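Local structure of 2',5'-phosphodiesterase 12 (Homo sapiens, 4ZKF) at residues Asp349-Pro354 and Gly411-Ile416; Thr308-His313 and Ile322-Ala327; Lys301-Ala306 and Gly341-Phe346; His136-Lys141 and Gln427-Pro432. The protein belongs to the endonuclease/exonuclease/phosphatase family, combining a magnesium-binding DNase I-like domain with an N-terminal domain of the E-set kind. All blocks are in the same frame, centred on the assembly; numbering follows the deposited sequence.

Contact 1: residues Asp349-Pro354 and Gly411-Ile416. With MG (magnesium ion), chain C.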
loop_
_atom_site.group_PDB
_atom_site.type_symbol
_atom_site.label_atom_id
_atom_site.label_comp_id
_atom_site.label_asym_id
_atom_site.label_seq_id
_atom_site.Cartn_x
_atom_site.Cartn_y
_atom_site.Cartn_z
ATOM N N ASP A 349 8.742 -2.789 -6.125
ATOM C CA ASP A 349 8.884 -4.086 -6.764
ATOM C C ASP A 349 9.688 -3.824 -8.023
ATOM O O ASP A 349 9.158 -3.280 -8.990
ATOM C CB ASP A 349 7.521 -4.699 -7.090
ATOM C CG ASP A 349 7.634 -6.032 -7.806
ATOM O OD1 ASP A 349 8.754 -6.427 -8.215
ATOM O OD2 ASP A 349 6.592 -6.690 -7.965
ATOM N N PHE A 350 10.969 -4.195 -8.001
ATOM C CA PHE A 350 11.868 -3.828 -9.085
ATOM C C PHE A 350 11.938 -4.919 -10.142
ATOM O O PHE A 350 12.565 -4.734 -11.190
ATOM C CB PHE A 350 13.252 -3.498 -8.531
ATOM C CG PHE A 350 13.255 -2.261 -7.669
ATOM C CD1 PHE A 350 12.941 -2.341 -6.323
ATOM C CD2 PHE A 350 13.500 -1.019 -8.222
ATOM C CE1 PHE A 350 12.911 -1.198 -5.524
ATOM C CE2 PHE A 350 13.465 0.127 -7.437
ATOM C CZ PHE A 350 13.171 0.035 -6.085
ATOM N N ASN A 351 11.260 -6.032 -9.876
ATOM C CA ASN A 351 11.236 -7.161 -10.810
ATOM C C ASN A 351 12.646 -7.545 -11.240
ATOM O O ASN A 351 12.861 -7.942 -12.384
ATOM C CB ASN A 351 10.384 -6.835 -12.044
ATOM C CG ASN A 351 8.930 -7.206 -11.862
ATOM O OD1 ASN A 351 8.615 -8.328 -11.467
ATOM N ND2 ASN A 351 8.034 -6.264 -12.144
ATOM N N SER A 352 13.591 -7.417 -10.308
ATOM C CA SER A 352 15.012 -7.660 -10.565
ATOM C C SER A 352 15.648 -8.393 -9.396
ATOM O O SER A 352 15.599 -7.913 -8.262
ATOM C CB SER A 352 15.778 -6.348 -10.797
ATOM O OG SER A 352 15.199 -5.588 -11.831
ATOM N N THR A 353 16.249 -9.547 -9.672
ATOM C CA THR A 353 16.985 -10.277 -8.651
ATOM C C THR A 353 18.380 -9.662 -8.438
ATOM O O THR A 353 18.842 -8.863 -9.255
ATOM C CB THR A 353 17.133 -11.786 -9.020
ATOM O OG1 THR A 353 17.902 -11.914 -10.219
ATOM C CG2 THR A 353 15.769 -12.430 -9.216
ATOM N N PRO A 354 19.051 -10.022 -7.331
ATOM C CA PRO A 354 20.360 -9.418 -7.040
ATOM C C PRO A 354 21.451 -9.705 -8.082
ATOM O O PRO A 354 22.468 -9.024 -8.074
ATOM C CB PRO A 354 20.727 -10.029 -5.678
ATOM C CG PRO A 354 19.391 -10.266 -5.026
ATOM C CD PRO A 354 18.496 -10.713 -6.150
ATOM N N GLY A 411 11.855 -15.567 -6.154
ATOM C CA GLY A 411 13.011 -14.719 -6.273
ATOM C C GLY A 411 12.867 -13.492 -5.410
ATOM O O GLY A 411 11.774 -13.158 -4.944
ATOM N N CYS A 412 13.993 -12.833 -5.207
ATOM C CA CYS A 412 14.062 -11.571 -4.491
ATOM C C CYS A 412 13.860 -10.449 -5.502
ATOM O O CYS A 412 14.751 -10.179 -6.300
ATOM C CB CYS A 412 15.413 -11.459 -3.794
ATOM S SG CYS A 412 15.698 -9.928 -2.923
ATOM N N LEU A 413 12.688 -9.814 -5.482
ATOM C CA LEU A 413 12.329 -8.814 -6.501
ATOM C C LEU A 413 12.092 -7.436 -5.901
ATOM O O LEU A 413 12.070 -6.429 -6.627
ATOM C CB LEU A 413 11.055 -9.231 -7.245
ATOM C CG LEU A 413 11.023 -10.611 -7.910
ATOM C CD1 LEU A 413 9.747 -10.754 -8.736
ATOM C CD2 LEU A 413 12.267 -10.797 -8.774
ATOM N N ASP A 414 11.911 -7.415 -4.581
ATOM C CA ASP A 414 11.487 -6.227 -3.842
ATOM C C ASP A 414 12.603 -5.690 -2.963
ATOM O O ASP A 414 13.330 -6.477 -2.347
ATOM C CB ASP A 414 10.268 -6.554 -2.981
ATOM C CG ASP A 414 9.115 -7.127 -3.790
ATOM O OD1 ASP A 414 8.320 -6.337 -4.344
ATOM O OD2 ASP A 414 8.989 -8.371 -3.876
ATOM N N TYR A 415 12.749 -4.364 -2.900
ATOM C CA TYR A 415 13.778 -3.774 -2.037
ATOM C C TYR A 415 13.312 -2.489 -1.403
ATOM O O TYR A 415 12.462 -1.795 -1.953
ATOM C CB TYR A 415 15.068 -3.486 -2.811
ATOM C CG TYR A 415 15.565 -4.665 -3.616
ATOM C CD1 TYR A 415 16.369 -5.637 -3.038
ATOM C CD2 TYR A 415 15.204 -4.808 -4.940
ATOM C CE1 TYR A 415 16.809 -6.731 -3.774
ATOM C CE2 TYR A 415 15.627 -5.889 -5.686
ATOM C CZ TYR A 415 16.437 -6.843 -5.099
ATOM O OH TYR A 415 16.852 -7.915 -5.861
ATOM N N ILE A 416 13.876 -2.177 -0.239
ATOM C CA ILE A 416 13.804 -0.831 0.302
ATOM C C ILE A 416 15.207 -0.263 0.220
ATOM O O ILE A 416 16.049 -0.565 1.073
ATOM C CB ILE A 416 13.298 -0.803 1.756
ATOM C CG1 ILE A 416 11.892 -1.404 1.838
ATOM C CG2 ILE A 416 13.299 0.643 2.298
ATOM C CD1 ILE A 416 11.437 -1.634 3.279
HETATM MG MG MG C . 6.191 -7.812 -10.246
HETATM O O HOH W 1 4.443 -9.282 -9.012
#

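Contact 2: residues Thr308-His313 and Ile322-Ala327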
loop_
_atom_site.group_PDB
_atom_site.type_symbol
_atom_site.label_atom_id
_atom_site.label_comp_id
_atom_site.label_asym_id
_atom_site.label_seq_id
_atom_site.Cartn_x
_atom_site.Cartn_y
_atom_site.Cartn_z
ATOM N N THR A 308 8.114 2.472 -6.739
ATOM C CA THR A 308 7.860 2.101 -8.124
ATOM C C THR A 308 7.526 0.630 -8.317
ATOM O O THR A 308 7.652 -0.191 -7.412
ATOM C CB THR A 308 9.069 2.463 -9.037
ATOM O OG1 THR A 308 8.647 2.434 -10.403
ATOM C CG2 THR A 308 10.266 1.493 -8.833
ATOM N N HIS A 309 7.061 0.325 -9.521
ATOM C CA HIS A 309 6.860 -1.048 -9.965
ATOM C C HIS A 309 7.404 -1.105 -11.369
ATOM O O HIS A 309 6.796 -0.538 -12.274
ATOM C CB HIS A 309 5.377 -1.432 -9.939
ATOM C CG HIS A 309 5.128 -2.902 -10.138
ATOM N ND1 HIS A 309 3.855 -3.421 -10.255
ATOM C CD2 HIS A 309 5.974 -3.947 -10.224
ATOM C CE1 HIS A 309 3.936 -4.731 -10.418
ATOM N NE2 HIS A 309 5.205 -5.082 -10.400
ATOM N N LEU A 310 8.545 -1.763 -11.559
ATOM C CA LEU A 310 9.218 -1.709 -12.851
ATOM C C LEU A 310 8.647 -2.752 -13.785
ATOM O O LEU A 310 7.894 -3.626 -13.362
ATOM C CB LEU A 310 10.724 -1.921 -12.705
ATOM C CG LEU A 310 11.522 -0.879 -11.927
ATOM C CD1 LEU A 310 12.991 -1.135 -12.196
ATOM C CD2 LEU A 310 11.125 0.537 -12.344
ATOM N N TYR A 311 9.025 -2.653 -15.054
ATOM C CA TYR A 311 8.558 -3.578 -16.086
ATOM C C TYR A 311 8.783 -5.025 -15.680
ATOM O O TYR A 311 9.841 -5.372 -15.164
ATOM C CB TYR A 311 9.266 -3.274 -17.404
ATOM C CG TYR A 311 8.838 -4.134 -18.574
ATOM C CD1 TYR A 311 7.490 -4.311 -18.887
ATOM C CD2 TYR A 311 9.785 -4.742 -19.385
ATOM C CE1 TYR A 311 7.103 -5.087 -19.973
ATOM C CE2 TYR A 311 9.407 -5.519 -20.469
ATOM C CZ TYR A 311 8.071 -5.681 -20.760
ATOM O OH TYR A 311 7.709 -6.458 -21.836
ATOM N N TRP A 312 7.780 -5.860 -15.939
ATOM C CA TRP A 312 7.693 -7.197 -15.370
ATOM C C TRP A 312 8.367 -8.316 -16.169
ATOM O O TRP A 312 8.750 -9.336 -15.597
ATOM C CB TRP A 312 6.221 -7.564 -15.186
ATOM C CG TRP A 312 5.531 -7.763 -16.492
ATOM C CD1 TRP A 312 4.957 -6.803 -17.274
ATOM C CD2 TRP A 312 5.367 -9.003 -17.193
ATOM N NE1 TRP A 312 4.435 -7.371 -18.414
ATOM C CE2 TRP A 312 4.675 -8.721 -18.387
ATOM C CE3 TRP A 312 5.732 -10.327 -16.919
ATOM C CZ2 TRP A 312 4.338 -9.711 -19.308
ATOM C CZ3 TRP A 312 5.399 -11.310 -17.834
ATOM C CH2 TRP A 312 4.707 -10.997 -19.015
ATOM N N HIS A 313 8.502 -8.153 -17.481
ATOM C CA HIS A 313 8.891 -9.293 -18.319
ATOM C C HIS A 313 10.295 -9.828 -18.003
ATOM O O HIS A 313 11.238 -9.064 -17.860
ATOM C CB HIS A 313 8.796 -8.917 -19.801
ATOM C CG HIS A 313 8.774 -10.100 -20.719
ATOM N ND1 HIS A 313 9.918 -10.773 -21.094
ATOM C CD2 HIS A 313 7.745 -10.735 -21.329
ATOM C CE1 HIS A 313 9.593 -11.772 -21.896
ATOM N NE2 HIS A 313 8.282 -11.768 -22.059
ATOM N N ILE A 322 17.116 0.939 -17.928
ATOM C CA ILE A 322 16.851 2.282 -18.411
ATOM C C ILE A 322 15.799 2.956 -17.528
ATOM O O ILE A 322 15.920 4.127 -17.203
ATOM C CB ILE A 322 16.421 2.246 -19.887
ATOM C CG1 ILE A 322 17.652 1.924 -20.743
ATOM C CG2 ILE A 322 15.859 3.577 -20.314
ATOM C CD1 ILE A 322 17.332 1.372 -22.102
ATOM N N GLN A 323 14.805 2.198 -17.083
ATOM C CA GLN A 323 13.806 2.757 -16.184
ATOM C C GLN A 323 14.453 3.194 -14.862
ATOM O O GLN A 323 14.133 4.264 -14.335
ATOM C CB GLN A 323 12.676 1.756 -15.937
ATOM C CG GLN A 323 11.806 1.501 -17.167
ATOM C CD GLN A 323 10.633 0.583 -16.878
ATOM O OE1 GLN A 323 10.703 -0.277 -16.002
ATOM N NE2 GLN A 323 9.544 0.764 -17.617
ATOM N N MET A 324 15.390 2.403 -14.338
ATOM C CA MET A 324 16.023 2.781 -13.069
ATOM C C MET A 324 16.969 3.969 -13.245
ATOM O O MET A 324 17.117 4.805 -12.330
ATOM C CB MET A 324 16.760 1.583 -12.451
ATOM C CG MET A 324 17.131 1.732 -10.959
ATOM S SD MET A 324 15.762 2.210 -9.829
ATOM C CE MET A 324 14.381 1.460 -10.517
ATOM N N ALA A 325 17.599 4.061 -14.416
ATOM C CA ALA A 325 18.455 5.206 -14.704
ATOM C C ALA A 325 17.632 6.500 -14.713
ATOM O O ALA A 325 18.062 7.522 -14.178
ATOM C CB ALA A 325 19.177 5.027 -16.039
ATOM N N VAL A 326 16.455 6.449 -15.324
ATOM C CA VAL A 326 15.546 7.591 -15.314
ATOM C C VAL A 326 15.079 7.901 -13.879
ATOM O O VAL A 326 15.077 9.048 -13.455
ATOM C CB VAL A 326 14.316 7.342 -16.213
ATOM C CG1 VAL A 326 13.312 8.472 -16.068
ATOM C CG2 VAL A 326 14.752 7.209 -17.663
ATOM N N ALA A 327 14.686 6.869 -13.141
ATOM C CA ALA A 327 14.246 7.055 -11.758
ATOM C C ALA A 327 15.313 7.744 -10.909
ATOM O O ALA A 327 15.023 8.698 -10.203
ATOM C CB ALA A 327 13.867 5.713 -11.133
#

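Contact 3: residues Lys301-Ala306 and Gly341-Phe346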
loop_
_atom_site.group_PDB
_atom_site.type_symbol
_atom_site.label_atom_id
_atom_site.label_comp_id
_atom_site.label_asym_id
_atom_site.label_seq_id
_atom_site.Cartn_x
_atom_site.Cartn_y
_atom_site.Cartn_z
ATOM N N LYS A 301 14.332 18.278 9.324
ATOM C CA LYS A 301 14.374 16.954 8.685
ATOM C C LYS A 301 13.289 16.774 7.629
ATOM O O LYS A 301 12.103 16.877 7.937
ATOM C CB LYS A 301 14.237 15.852 9.737
ATOM C CG LYS A 301 15.487 15.627 10.620
ATOM C CD LYS A 301 15.166 14.651 11.741
ATOM C CE LYS A 301 16.401 13.930 12.317
ATOM N NZ LYS A 301 17.679 14.622 12.042
ATOM N N ARG A 302 13.707 16.497 6.397
ATOM C CA ARG A 302 12.805 16.104 5.316
ATOM C C ARG A 302 13.345 14.827 4.692
ATOM O O ARG A 302 14.555 14.619 4.704
ATOM C CB ARG A 302 12.691 17.205 4.261
ATOM C CG ARG A 302 11.779 18.352 4.661
ATOM C CD ARG A 302 12.119 19.641 3.920
ATOM N NE ARG A 302 13.406 20.200 4.341
ATOM C CZ ARG A 302 13.603 20.900 5.460
ATOM N NH1 ARG A 302 12.604 21.126 6.308
ATOM N NH2 ARG A 302 14.812 21.375 5.740
ATOM N N ILE A 303 12.470 13.984 4.143
ATOM C CA ILE A 303 12.921 12.760 3.470
ATOM C C ILE A 303 12.238 12.591 2.115
ATOM O O ILE A 303 11.081 12.978 1.935
ATOM C CB ILE A 303 12.669 11.489 4.335
ATOM C CG1 ILE A 303 11.213 11.425 4.792
ATOM C CG2 ILE A 303 13.586 11.460 5.562
ATOM C CD1 ILE A 303 10.822 10.074 5.378
ATOM N N CYS A 304 12.964 12.019 1.158
ATOM C CA CYS A 304 12.431 11.813 -0.186
ATOM C C CYS A 304 12.052 10.348 -0.337
ATOM O O CYS A 304 12.923 9.479 -0.371
ATOM C CB CYS A 304 13.465 12.236 -1.246
ATOM S SG CYS A 304 12.954 12.024 -2.968
ATOM N N VAL A 305 10.750 10.074 -0.404
ATOM C CA VAL A 305 10.268 8.699 -0.478
ATOM C C VAL A 305 9.780 8.371 -1.885
ATOM O O VAL A 305 8.796 8.951 -2.378
ATOM C CB VAL A 305 9.136 8.441 0.533
ATOM C CG1 VAL A 305 8.585 7.025 0.358
ATOM C CG2 VAL A 305 9.636 8.669 1.960
ATOM N N ALA A 306 10.483 7.448 -2.533
ATOM C CA ALA A 306 10.136 7.048 -3.896
ATOM C C ALA A 306 9.586 5.636 -3.885
ATOM O O ALA A 306 9.959 4.823 -3.030
ATOM C CB ALA A 306 11.366 7.154 -4.830
ATOM N N GLY A 341 19.795 18.282 -0.800
ATOM C CA GLY A 341 20.439 17.048 -0.378
ATOM C C GLY A 341 19.768 16.350 0.790
ATOM O O GLY A 341 20.393 16.134 1.824
ATOM N N ILE A 342 18.503 15.980 0.625
ATOM C CA ILE A 342 17.760 15.287 1.676
ATOM C C ILE A 342 17.867 13.764 1.494
ATOM O O ILE A 342 18.085 13.296 0.378
ATOM C CB ILE A 342 16.287 15.698 1.679
ATOM C CG1 ILE A 342 15.661 15.439 0.303
ATOM C CG2 ILE A 342 16.139 17.182 2.082
ATOM C CD1 ILE A 342 14.165 15.658 0.272
ATOM N N PRO A 343 17.715 12.993 2.585
ATOM C CA PRO A 343 17.866 11.529 2.485
ATOM C C PRO A 343 16.813 10.891 1.582
ATOM O O PRO A 343 15.676 11.367 1.532
ATOM C CB PRO A 343 17.671 11.046 3.922
ATOM C CG PRO A 343 17.892 12.260 4.794
ATOM C CD PRO A 343 17.458 13.433 3.967
ATOM N N VAL A 344 17.183 9.803 0.917
ATOM C CA VAL A 344 16.287 9.111 -0.004
ATOM C C VAL A 344 15.965 7.698 0.510
ATOM O O VAL A 344 16.850 6.960 0.945
ATOM C CB VAL A 344 16.913 9.032 -1.432
ATOM C CG1 VAL A 344 16.188 8.004 -2.296
ATOM C CG2 VAL A 344 16.902 10.411 -2.094
ATOM N N ILE A 345 14.679 7.361 0.499
ATOM C CA ILE A 345 14.196 5.988 0.664
ATOM C C ILE A 345 13.515 5.606 -0.635
ATOM O O ILE A 345 12.616 6.315 -1.062
ATOM C CB ILE A 345 13.185 5.879 1.817
ATOM C CG1 ILE A 345 13.837 6.288 3.122
ATOM C CG2 ILE A 345 12.580 4.467 1.908
ATOM C CD1 ILE A 345 12.824 6.548 4.236
ATOM N N PHE A 346 13.920 4.502 -1.264
ATOM C CA PHE A 346 13.347 4.154 -2.560
ATOM C C PHE A 346 12.829 2.726 -2.501
ATOM O O PHE A 346 13.596 1.774 -2.611
ATOM C CB PHE A 346 14.397 4.396 -3.662
ATOM C CG PHE A 346 13.896 4.196 -5.087
ATOM C CD1 PHE A 346 12.583 3.847 -5.372
ATOM C CD2 PHE A 346 14.751 4.446 -6.142
ATOM C CE1 PHE A 346 12.144 3.677 -6.692
ATOM C CE2 PHE A 346 14.346 4.310 -7.447
ATOM C CZ PHE A 346 13.040 3.904 -7.732
#

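Contact 4: residues His136-Lys141 and Gln427-Pro432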
loop_
_atom_site.group_PDB
_atom_site.type_symbol
_atom_site.label_atom_id
_atom_site.label_comp_id
_atom_site.label_asym_id
_atom_site.label_seq_id
_atom_site.Cartn_x
_atom_site.Cartn_y
_atom_site.Cartn_z
ATOM N N HIS A 136 4.398 -9.359 13.740
ATOM C CA HIS A 136 3.750 -8.317 14.532
ATOM C C HIS A 136 4.279 -8.280 15.958
ATOM O O HIS A 136 4.123 -7.280 16.644
ATOM C CB HIS A 136 2.236 -8.514 14.552
ATOM C CG HIS A 136 1.542 -8.023 13.309
ATOM N ND1 HIS A 136 0.209 -8.267 13.058
ATOM C CD2 HIS A 136 1.994 -7.283 12.270
ATOM C CE1 HIS A 136 -0.126 -7.713 11.905
ATOM N NE2 HIS A 136 0.935 -7.106 11.406
ATOM N N LEU A 137 4.914 -9.358 16.404
ATOM C CA LEU A 137 5.549 -9.330 17.726
ATOM C C LEU A 137 6.665 -8.295 17.797
ATOM O O LEU A 137 7.002 -7.812 18.885
ATOM C CB LEU A 137 6.097 -10.703 18.095
ATOM C CG LEU A 137 5.024 -11.790 18.193
ATOM C CD1 LEU A 137 5.666 -13.130 18.545
ATOM C CD2 LEU A 137 3.965 -11.395 19.225
ATOM N N TYR A 138 7.242 -7.957 16.646
ATOM C CA TYR A 138 8.322 -6.965 16.574
ATOM C C TYR A 138 7.834 -5.528 16.389
ATOM O O TYR A 138 8.634 -4.590 16.459
ATOM C CB TYR A 138 9.252 -7.275 15.407
ATOM C CG TYR A 138 10.061 -8.538 15.520
ATOM C CD1 TYR A 138 9.497 -9.778 15.231
ATOM C CD2 TYR A 138 11.409 -8.488 15.874
ATOM C CE1 TYR A 138 10.255 -10.947 15.318
ATOM C CE2 TYR A 138 12.171 -9.642 15.961
ATOM C CZ TYR A 138 11.590 -10.865 15.681
ATOM O OH TYR A 138 12.352 -12.004 15.762
ATOM N N THR A 139 6.543 -5.357 16.116
ATOM C CA THR A 139 6.029 -4.059 15.687
ATOM C C THR A 139 4.839 -3.622 16.518
ATOM O O THR A 139 3.947 -2.946 16.024
ATOM C CB THR A 139 5.626 -4.083 14.198
ATOM O OG1 THR A 139 4.592 -5.055 14.000
ATOM C CG2 THR A 139 6.829 -4.462 13.336
ATOM N N LYS A 140 4.850 -3.987 17.800
ATOM C CA LYS A 140 3.729 -3.704 18.692
ATOM C C LYS A 140 3.447 -2.223 18.941
ATOM O O LYS A 140 2.326 -1.854 19.293
ATOM C CB LYS A 140 3.964 -4.386 20.043
ATOM C CG LYS A 140 3.780 -5.885 20.003
ATOM C CD LYS A 140 2.329 -6.224 19.704
ATOM C CE LYS A 140 2.134 -7.728 19.553
ATOM N NZ LYS A 140 0.821 -8.183 20.088
ATOM N N LYS A 141 4.459 -1.382 18.784
ATOM C CA LYS A 141 4.309 0.040 19.089
ATOM C C LYS A 141 4.776 0.905 17.938
ATOM O O LYS A 141 5.688 0.527 17.204
ATOM C CB LYS A 141 5.111 0.411 20.339
ATOM C CG LYS A 141 4.611 -0.195 21.626
ATOM C CD LYS A 141 5.648 -0.006 22.726
ATOM C CE LYS A 141 5.033 -0.118 24.114
ATOM N NZ LYS A 141 6.011 0.298 25.162
ATOM N N GLN A 427 16.526 -2.064 12.723
ATOM C CA GLN A 427 16.198 -3.483 12.748
ATOM C C GLN A 427 15.431 -3.870 11.505
ATOM O O GLN A 427 14.744 -3.053 10.919
ATOM C CB GLN A 427 15.383 -3.860 13.985
ATOM C CG GLN A 427 13.909 -3.514 13.910
ATOM C CD GLN A 427 13.076 -4.144 15.028
ATOM O OE1 GLN A 427 13.464 -5.154 15.621
ATOM N NE2 GLN A 427 11.915 -3.545 15.311
ATOM N N VAL A 428 15.578 -5.122 11.111
ATOM C CA VAL A 428 14.777 -5.679 10.043
ATOM C C VAL A 428 13.780 -6.626 10.676
ATOM O O VAL A 428 14.145 -7.443 11.518
ATOM C CB VAL A 428 15.639 -6.414 9.017
ATOM C CG1 VAL A 428 14.757 -7.053 7.964
ATOM C CG2 VAL A 428 16.663 -5.442 8.403
ATOM N N ILE A 429 12.515 -6.481 10.309
ATOM C CA ILE A 429 11.477 -7.372 10.800
ATOM C C ILE A 429 11.545 -8.657 9.965
ATOM O O ILE A 429 11.323 -8.619 8.751
ATOM C CB ILE A 429 10.070 -6.722 10.692
ATOM C CG1 ILE A 429 10.045 -5.334 11.340
ATOM C CG2 ILE A 429 8.989 -7.634 11.271
ATOM C CD1 ILE A 429 10.550 -5.275 12.741
ATOM N N PRO A 430 11.864 -9.795 10.608
ATOM C CA PRO A 430 12.154 -11.037 9.879
ATOM C C PRO A 430 11.030 -11.487 8.963
ATOM O O PRO A 430 9.854 -11.437 9.338
ATOM C CB PRO A 430 12.369 -12.068 10.997
ATOM C CG PRO A 430 11.849 -11.439 12.233
ATOM C CD PRO A 430 12.023 -9.964 12.060
ATOM N N LEU A 431 11.403 -11.909 7.761
ATOM C CA LEU A 431 10.447 -12.507 6.834
ATOM C C LEU A 431 9.968 -13.841 7.406
ATOM O O LEU A 431 10.648 -14.433 8.246
ATOM C CB LEU A 431 11.077 -12.688 5.451
ATOM C CG LEU A 431 11.063 -11.428 4.570
ATOM C CD1 LEU A 431 12.051 -10.389 5.047
ATOM C CD2 LEU A 431 11.310 -11.792 3.104
ATOM N N PRO A 432 8.787 -14.308 6.982
ATOM C CA PRO A 432 8.329 -15.622 7.454
ATOM C C PRO A 432 9.328 -16.703 7.068
ATOM O O PRO A 432 10.007 -16.552 6.059
ATOM C CB PRO A 432 6.997 -15.826 6.714
ATOM C CG PRO A 432 6.554 -14.462 6.324
ATOM C CD PRO A 432 7.807 -13.668 6.085
HETATM O O HOH W 2 10.965 -4.394 17.976
#

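Contact 1: residues Asp349-Pro354 and Gly411-Ile416
Leu413 O takes a hydrogen bond from Phe350 N at 2.8 Å, with an angle of 147° at the hydrogen and the donor tilted from the carbonyl plane. Asn351 N adds a weak bond to the same oxygen, but it also meets Asp349 OD1 at 3.0 Å, closing an Asx turn. A second polar link runs from Tyr415 OH to Ser352 O, 2.7 Å long, in the carbonyl plane and on a lone pair.

Among the apolar contacts, Phe350 CD1 lies 3.6 Å from Tyr415 CD2, the two ring planes oblique at 47°. Leu413 CD2 runs alongside Thr353 CG2 at 3.9 Å.

Asp349 and Asp414 form an antiparallel non-hydrogen-bonded pair with both carboxylates on one face, and Asp414 OD1 comes within 3.3 Å of Asp349 CB. Thr403 and His452 hold Asp414 OD2. With CG anti to the backbone N (chi1 178°), Asp349 reaches one of two magnesium ions through OD2 at 2.6 Å, an oxygen that also accepts from Asn154. Asn351 OD1 is a longer ligand at 2.8 Å, while its ND2 bonds to Leu310 O. Together with His309 and a water, these two side chains form this metal site of the DNase I-like fold, at the end of strand 344-349.

Contact 2: residues Thr308-His313 and Ile322-Ala327
Gln323 OE1 accepts the backbone N-H of Tyr311 at 3.1 Å, nearly straight at 171°, and the donor lies in the amide carbonyl plane, on a lone pair. Two carbons pack against the same oxygen: Tyr311 CB at 3.6 Å and Leu310 CB at 3.7 Å. The glutamine can span the gap because its chain is extended beyond CG (chi2 -176°), carrying the amide from the helix to the loop that follows strand 302-309. Leu310 slides past it in the opposite direction, with Leu310 CD2 near both Gln323 CB and OE1.

Met324 supplies the apolar half. Its chain leaves with CG anti to the backbone N, then bends at chi2 and again at chi3, which brings CE across Leu310 at about a right angle. CE meets Leu310 CD1 at 3.4 Å, tighter than ordinary van der Waals contact, and CD2 at 3.8 Å. Thr308 CG2 touches the same methyl more distantly, while its OG1 is bonded to Val287 O.

On the loop side, Arg320 NH1 bonds to both Tyr311 O and His313 O, a further link from the helix. Strand 302-309 and helix 317-338 are the first two elements of a beta-alpha-beta unit completed by strand 344-349. Phe254 of helix 254-260 packs on Leu310 and Thr308, and Met358 of helix 357-364 touches both Leu310 and Met324.

Contact 3: residues Lys301-Ala306 and Gly341-Phe346
Ala306 and Phe346 project from the same face of the sheet, and the alanine methyl makes an off-centre, oblique CH-pi contact with the phenyl ring: CB is 4.0 Å from the ring centroid and 30° off its normal. The nearest ring atom is Phe346 CD1, at 3.6 Å from Ala306 CB. With chi2 near 1°, CD1 eclipses the phenylalanine's own CA, which brings CD1 toward the neighbouring strand. On this face also lie Cys304 and Val344, with Cys304 CB 4.0 Å from Val344 CG2, and Ile342 stretches CD1 to within 3.8 Å of the same Cys304 CB.

These strands are the two parallel members of a beta-alpha-beta crossover whose helix, 317-338, covers the Ala306, Val344 and Phe346 face through Ile331. The axes of segments 302-306 and 344-346 pass 4.7 Å apart at only 13°. The staggered bonds expected of a parallel pair follow: Cys304 N to Pro343 O, Ile345 N to Cys304 O, and Ala306 N to Ile345 O, the last nearly straight at 2.8 Å.

Val305 and Ile345 face the other way. There Ile345 CD1 reaches diagonally to Ile303 CD1 at 4.2 Å, while Ile303 CG2 lies more loosely against Pro343 CB. Strand 455-461 backs this side, with Leu459 on Ile345 and Trp461 on both Ile303 and Pro343. At the strand start Pro343 CD rests 3.2 Å from Arg302 O.

Contact 4: residues His136-Lys141 and Gln427-Pro432
Tyr138 and Ile429 bring the two backbones closest, with CA atoms 6.6 Å apart and no direct hydrogen bond across, while a turn closed by Thr139 N and His136 O, 3.1 Å apart, shapes the first segment. The contact lies at the border of the six-stranded sheet of the DNase I-like domain: 427-432 runs on from its outermost strand 423-428, and the loop holding residues 136-141 leads toward strand 147-154.

The Tyr138 side chain carries most of the interface. Pro430 CD sits over the centre of one ring face, 3.7 Å from the centroid and 10° off the normal, a well-centred CH-pi contact, and Pro430 CG reaches Tyr138 CZ at 3.5 Å. Nearer the backbone, Ile429 CD1 packs on Tyr138 CB at 3.6 Å and on Thr139 CG2 at 3.9 Å, its chain folded by chi2 of -53°. Thr139 OG1 is turned instead to Gly194 O.

Gln427 approaches the ring at its edge, OE1 lying near the ring plane and the amide inclined at 62° to it. Its NE2 donates to Asp458 OD2 and also to a water, at 3.0 Å, and that water in turn donates to Tyr138 O at 2.8 Å.

Contacts 1, 2 and 3 are buried and reach the same mixed sheet, whereas contact 4 is only partly buried and belongs to the edge of the six-stranded sheet, with no touch to the rest. Contacts 2 and 3 share strand 302-309, and Phe346 of contact 3 packs on Thr308, Met324 and Ala327 of contact 2. Contact 2 meets contact 1 at the metal end, where Asn351 ND2 lies 2.9 Å from Leu310 O, a probable hydrogen bond. Chemistry follows place: regular parallel strand bonds within contact 3, a side-chain amide bridging helix and loop in contact 2, carboxylates and magnesium in contact 1, and aromatic-proline packing with a water bridge in contact 4.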